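Local coordinates for protein translation initiation factor eIF2B subunit delta (Schizosaccharomyces pombe, PDB 5B04) that forms part of the eIF2B complex, which catalyses the exchange of GDP for GTP on the gamma subunit of translation initiation factor eIF2, at residues 257-265 with 282-292. Residues are numbered along the deposited sequence; the frame is centred on the assembly and turned at random.
Sequences IVQAATEKI and DVLIHAKNVGK
Lys292 reaches across to the turn at 262-265 and meets two backbone carbonyls there. Lys292 NZ donates to Ile265 O at 2.6 Å, in the carbonyl plane, and weakly to Thr262 O at 3.3 Å. Thr262 and Ile265 begin and end a type I beta turn, so one ammonium group spans the turn, held firmly at Ile265 and weakly at Thr262. Glu263 OE1 lies 4.0 Å from Lys292 NZ, too far for a salt bridge. A methionine in place of Lys292 would probably leave the Ile265 carbonyl without this charged donor and the turn less firmly tied to 282-292.

His286 has CG anti to the backbone N (chi1 177°), and this places its ring beside Val258 and Thr262. Val258 CG1 sits over one ring face, 4.1 Å from the centroid of the His286 ring, in a CH-pi contact. Thr262 crosses the histidine side chain at about a right angle. Its CG2 meets the ring edge in plane, and Thr262 OG1 accepts a weak, bent bond from His286 ND1 (3.2 Å, 125°).

Deeper in, Val283 packs against Val258 and Ala261, and Ile265 CD1 touches Ala287 CB at 3.7 Å. The axes of 257-262 and 282-289 cross at -62°. The contact joins the C-terminal end of helix 231-262 to helix 278-289, the helix linking parallel strands 269-274 and 294-300 of the Rossmann-like sheet. Beyond it, Leu284 packs on strand 294-300 and helix 306-316.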
ATOM      1  N   ILE G 257      35.063 -10.134   4.981  1.00 68.00           N
ATOM      2  CA  ILE G 257      34.024  -9.464   4.208  1.00 75.47           C
ATOM      3  C   ILE G 257      34.633  -8.604   3.107  1.00 76.52           C
ATOM      4  O   ILE G 257      34.167  -8.618   1.968  1.00 69.98           O
ATOM      5  CB  ILE G 257      33.135  -8.579   5.103  1.00 68.69           C
ATOM      6  CG1 ILE G 257      32.412  -9.430   6.147  1.00 64.91           C
ATOM      7  CG2 ILE G 257      32.129  -7.802   4.263  1.00 76.45           C
ATOM      8  CD1 ILE G 257      31.542  -8.627   7.088  1.00 68.76           C
ATOM      9  N   VAL G 258      35.683  -7.866   3.456  1.00 69.04           N
ATOM     10  CA  VAL G 258      36.341  -6.974   2.507  1.00 67.83           C
ATOM     11  C   VAL G 258      36.830  -7.710   1.257  1.00 79.82           C
ATOM     12  O   VAL G 258      36.554  -7.277   0.140  1.00 88.31           O
ATOM     13  CB  VAL G 258      37.526  -6.233   3.162  1.00 72.52           C
ATOM     14  CG1 VAL G 258      38.375  -5.557   2.102  1.00 68.01           C
ATOM     15  CG2 VAL G 258      37.023  -5.201   4.162  1.00 63.16           C
ATOM     16  N   GLN G 259      37.539  -8.822   1.442  1.00 69.24           N
ATOM     17  CA  GLN G 259      38.097  -9.555   0.308  1.00 75.19           C
ATOM     18  C   GLN G 259      37.014 -10.318  -0.445  1.00 79.47           C
ATOM     19  O   GLN G 259      37.108 -10.520  -1.660  1.00 89.04           O
ATOM     20  CB  GLN G 259      39.218 -10.506   0.756  1.00 85.58           C
ATOM     21  CG  GLN G 259      38.817 -11.858   1.355  1.00102.76           C
ATOM     22  CD  GLN G 259      40.015 -12.569   1.976  1.00123.81           C
ATOM     23  OE1 GLN G 259      41.013 -11.934   2.312  1.00121.75           O
ATOM     24  NE2 GLN G 259      39.932 -13.891   2.099  1.00140.56           N
ATOM     25  N   ALA G 260      35.979 -10.727   0.280  1.00 77.83           N
ATOM     26  CA  ALA G 260      34.824 -11.367  -0.327  1.00 66.37           C
ATOM     27  C   ALA G 260      34.093 -10.378  -1.228  1.00 78.04           C
ATOM     28  O   ALA G 260      33.652 -10.729  -2.323  1.00 81.50           O
ATOM     29  CB  ALA G 260      33.897 -11.905   0.749  1.00 56.95           C
ATOM     30  N   ALA G 261      33.977  -9.141  -0.760  1.00 69.65           N
ATOM     31  CA  ALA G 261      33.281  -8.100  -1.504  1.00 64.97           C
ATOM     32  C   ALA G 261      34.134  -7.535  -2.637  1.00 78.81           C
ATOM     33  O   ALA G 261      33.620  -7.213  -3.708  1.00 76.37           O
ATOM     34  CB  ALA G 261      32.849  -6.985  -0.565  1.00 60.53           C
ATOM     35  N   THR G 262      35.436  -7.416  -2.392  1.00 76.67           N
ATOM     36  CA  THR G 262      36.355  -6.815  -3.355  1.00 64.07           C
ATOM     37  C   THR G 262      36.415  -7.599  -4.664  1.00 76.21           C
ATOM     38  O   THR G 262      36.503  -7.016  -5.744  1.00 84.18           O
ATOM     39  CB  THR G 262      37.779  -6.704  -2.773  1.00 66.06           C
ATOM     40  OG1 THR G 262      37.735  -5.980  -1.537  1.00 67.45           O
ATOM     41  CG2 THR G 262      38.706  -5.986  -3.742  1.00 74.85           C
ATOM     42  N   GLU G 263      36.356  -8.923  -4.565  1.00 83.43           N
ATOM     43  CA  GLU G 263      36.459  -9.771  -5.747  1.00 95.89           C
ATOM     44  C   GLU G 263      35.191  -9.731  -6.594  1.00 88.38           C
ATOM     45  O   GLU G 263      35.152 -10.282  -7.695  1.00 95.91           O
ATOM     46  CB  GLU G 263      36.783 -11.210  -5.344  1.00 94.39           C
ATOM     47  CG  GLU G 263      38.153 -11.364  -4.701  1.00106.97           C
ATOM     48  CD  GLU G 263      39.276 -10.874  -5.599  1.00130.01           C
ATOM     49  OE1 GLU G 263      39.217 -11.122  -6.823  1.00130.99           O
ATOM     50  OE2 GLU G 263      40.216 -10.234  -5.082  1.00122.57           O
ATOM     51  N   LYS G 264      34.153  -9.078  -6.080  1.00 89.43           N
ATOM     52  CA  LYS G 264      32.937  -8.861  -6.852  1.00 88.22           C
ATOM     53  C   LYS G 264      33.058  -7.590  -7.683  1.00 78.34           C
ATOM     54  O   LYS G 264      32.258  -7.347  -8.584  1.00 72.16           O
ATOM     55  CB  LYS G 264      31.716  -8.791  -5.935  1.00 77.49           C
ATOM     56  CG  LYS G 264      31.108 -10.149  -5.632  1.00 75.44           C
ATOM     57  CD  LYS G 264      30.765 -10.877  -6.922  1.00 75.20           C
ATOM     58  CE  LYS G 264      30.168 -12.245  -6.652  1.00 63.64           C
ATOM     59  NZ  LYS G 264      29.728 -12.910  -7.910  1.00 66.33           N
ATOM     60  N   ILE G 265      34.070  -6.784  -7.373  1.00 82.06           N
ATOM     61  CA  ILE G 265      34.339  -5.564  -8.123  1.00 76.61           C
ATOM     62  C   ILE G 265      35.082  -5.878  -9.417  1.00 71.40           C
ATOM     63  O   ILE G 265      36.081  -6.598  -9.414  1.00 79.91           O
ATOM     64  CB  ILE G 265      35.164  -4.561  -7.293  1.00 66.27           C
ATOM     65  CG1 ILE G 265      34.414  -4.191  -6.011  1.00 71.59           C
ATOM     66  CG2 ILE G 265      35.479  -3.318  -8.109  1.00 64.59           C
ATOM     67  CD1 ILE G 265      35.176  -3.247  -5.110  1.00 71.13           C
ATOM     68  N   ASP G 282      36.474   0.387   3.639  1.00 68.11           N
ATOM     69  CA  ASP G 282      37.589  -0.553   3.632  1.00 61.59           C
ATOM     70  C   ASP G 282      37.598  -1.384   2.355  1.00 65.92           C
ATOM     71  O   ASP G 282      38.659  -1.686   1.813  1.00 65.44           O
ATOM     72  CB  ASP G 282      37.533  -1.469   4.856  1.00 74.00           C
ATOM     73  CG  ASP G 282      37.976  -0.772   6.127  1.00 78.66           C
ATOM     74  OD1 ASP G 282      38.681   0.255   6.028  1.00 79.49           O
ATOM     75  OD2 ASP G 282      37.625  -1.254   7.225  1.00 76.94           O
ATOM     76  N   VAL G 283      36.411  -1.748   1.878  1.00 66.44           N
ATOM     77  CA  VAL G 283      36.281  -2.522   0.647  1.00 59.75           C
ATOM     78  C   VAL G 283      36.817  -1.740  -0.547  1.00 59.04           C
ATOM     79  O   VAL G 283      37.581  -2.266  -1.355  1.00 63.96           O
ATOM     80  CB  VAL G 283      34.813  -2.917   0.378  1.00 52.80           C
ATOM     81  CG1 VAL G 283      34.666  -3.528  -1.008  1.00 47.72           C
ATOM     82  CG2 VAL G 283      34.319  -3.881   1.444  1.00 62.82           C
ATOM     83  N   LEU G 284      36.418  -0.475  -0.642  1.00 69.24           N
ATOM     84  CA  LEU G 284      36.816   0.380  -1.754  1.00 63.70           C
ATOM     85  C   LEU G 284      38.310   0.688  -1.735  1.00 60.54           C
ATOM     86  O   LEU G 284      38.983   0.583  -2.760  1.00 58.03           O
ATOM     87  CB  LEU G 284      36.014   1.682  -1.732  1.00 62.87           C
ATOM     88  CG  LEU G 284      34.513   1.539  -1.991  1.00 63.27           C
ATOM     89  CD1 LEU G 284      33.796   2.848  -1.711  1.00 60.99           C
ATOM     90  CD2 LEU G 284      34.263   1.081  -3.420  1.00 62.92           C
ATOM     91  N   ILE G 285      38.817   1.077  -0.568  1.00 60.09           N
ATOM     92  CA  ILE G 285      40.234   1.387  -0.408  1.00 69.02           C
ATOM     93  C   ILE G 285      41.094   0.177  -0.755  1.00 71.57           C
ATOM     94  O   ILE G 285      42.065   0.287  -1.504  1.00 75.07           O
ATOM     95  CB  ILE G 285      40.553   1.852   1.026  1.00 58.66           C
ATOM     96  CG1 ILE G 285      39.928   3.223   1.289  1.00 65.00           C
ATOM     97  CG2 ILE G 285      42.057   1.911   1.250  1.00 71.37           C
ATOM     98  CD1 ILE G 285      40.164   3.743   2.689  1.00 78.11           C
ATOM     99  N   HIS G 286      40.720  -0.976  -0.211  1.00 70.12           N
ATOM    100  CA  HIS G 286      41.395  -2.233  -0.512  1.00 67.68           C
ATOM    101  C   HIS G 286      41.366  -2.519  -2.009  1.00 68.68           C
ATOM    102  O   HIS G 286      42.356  -2.967  -2.579  1.00 73.79           O
ATOM    103  CB  HIS G 286      40.744  -3.383   0.261  1.00 71.76           C
ATOM    104  CG  HIS G 286      41.333  -4.727  -0.031  1.00 77.32           C
ATOM    105  ND1 HIS G 286      40.899  -5.519  -1.071  1.00 80.07           N
ATOM    106  CD2 HIS G 286      42.311  -5.426   0.591  1.00 74.29           C
ATOM    107  CE1 HIS G 286      41.589  -6.646  -1.082  1.00 85.94           C
ATOM    108  NE2 HIS G 286      42.454  -6.615  -0.084  1.00 93.91           N
ATOM    109  N   ALA G 287      40.231  -2.234  -2.638  1.00 65.57           N
ATOM    110  CA  ALA G 287      40.035  -2.522  -4.055  1.00 66.10           C
ATOM    111  C   ALA G 287      41.030  -1.779  -4.947  1.00 70.43           C
ATOM    112  O   ALA G 287      41.563  -2.353  -5.895  1.00 71.80           O
ATOM    113  CB  ALA G 287      38.610  -2.186  -4.464  1.00 69.93           C
ATOM    114  N   LYS G 288      41.280  -0.508  -4.646  1.00 72.65           N
ATOM    115  CA  LYS G 288      42.222   0.280  -5.436  1.00 85.23           C
ATOM    116  C   LYS G 288      43.657  -0.133  -5.113  1.00 83.05           C
ATOM    117  O   LYS G 288      44.542  -0.069  -5.972  1.00 81.68           O
ATOM    118  CB  LYS G 288      42.015   1.783  -5.198  1.00 79.60           C
ATOM    119  CG  LYS G 288      43.249   2.650  -5.433  1.00 94.01           C
ATOM    120  CD  LYS G 288      42.914   3.937  -6.183  1.00 77.76           C
ATOM    121  CE  LYS G 288      42.227   3.647  -7.516  1.00 98.01           C
ATOM    122  NZ  LYS G 288      41.898   4.894  -8.264  1.00 79.24           N
ATOM    123  N   ASN G 289      43.878  -0.579  -3.880  1.00 81.30           N
ATOM    124  CA  ASN G 289      45.192  -1.059  -3.464  1.00 77.04           C
ATOM    125  C   ASN G 289      45.628  -2.302  -4.238  1.00 78.61           C
ATOM    126  O   ASN G 289      46.810  -2.476  -4.530  1.00 92.37           O
ATOM    127  CB  ASN G 289      45.207  -1.351  -1.962  1.00 76.29           C
ATOM    128  CG  ASN G 289      45.034  -0.101  -1.119  1.00 85.43           C
ATOM    129  OD1 ASN G 289      45.192   1.018  -1.608  1.00 80.03           O
ATOM    130  ND2 ASN G 289      44.714  -0.287   0.157  1.00 78.39           N
ATOM    131  N   VAL G 290      44.668  -3.162  -4.572  1.00 69.60           N
ATOM    132  CA  VAL G 290      44.952  -4.363  -5.353  1.00 78.12           C
ATOM    133  C   VAL G 290      44.935  -4.020  -6.847  1.00 80.54           C
ATOM    134  O   VAL G 290      45.147  -4.877  -7.705  1.00 86.06           O
ATOM    135  CB  VAL G 290      43.943  -5.495  -5.041  1.00 69.06           C
ATOM    136  CG1 VAL G 290      44.450  -6.838  -5.549  1.00 91.11           C
ATOM    137  CG2 VAL G 290      43.707  -5.583  -3.549  1.00 68.34           C
ATOM    138  N   GLY G 291      44.688  -2.750  -7.151  1.00 68.32           N
ATOM    139  CA  GLY G 291      44.762  -2.267  -8.517  1.00 76.10           C
ATOM    140  C   GLY G 291      43.527  -2.541  -9.351  1.00 79.77           C
ATOM    141  O   GLY G 291      43.625  -3.040 -10.473  1.00 80.45           O
ATOM    142  N   LYS G 292      42.361  -2.215  -8.804  1.00 79.02           N
ATOM    143  CA  LYS G 292      41.112  -2.324  -9.546  1.00 67.48           C
ATOM    144  C   LYS G 292      40.726  -0.960 -10.110  1.00 78.76           C
ATOM    145  O   LYS G 292      40.782   0.047  -9.404  1.00 85.11           O
ATOM    146  CB  LYS G 292      39.994  -2.868  -8.656  1.00 59.84           C
ATOM    147  CG  LYS G 292      40.236  -4.277  -8.132  1.00 68.51           C
ATOM    148  CD  LYS G 292      39.214  -5.257  -8.682  1.00 59.38           C
ATOM    149  CE  LYS G 292      39.302  -6.601  -7.978  1.00 75.88           C
ATOM    150  NZ  LYS G 292      38.279  -7.556  -8.485  1.00 85.32           N
TER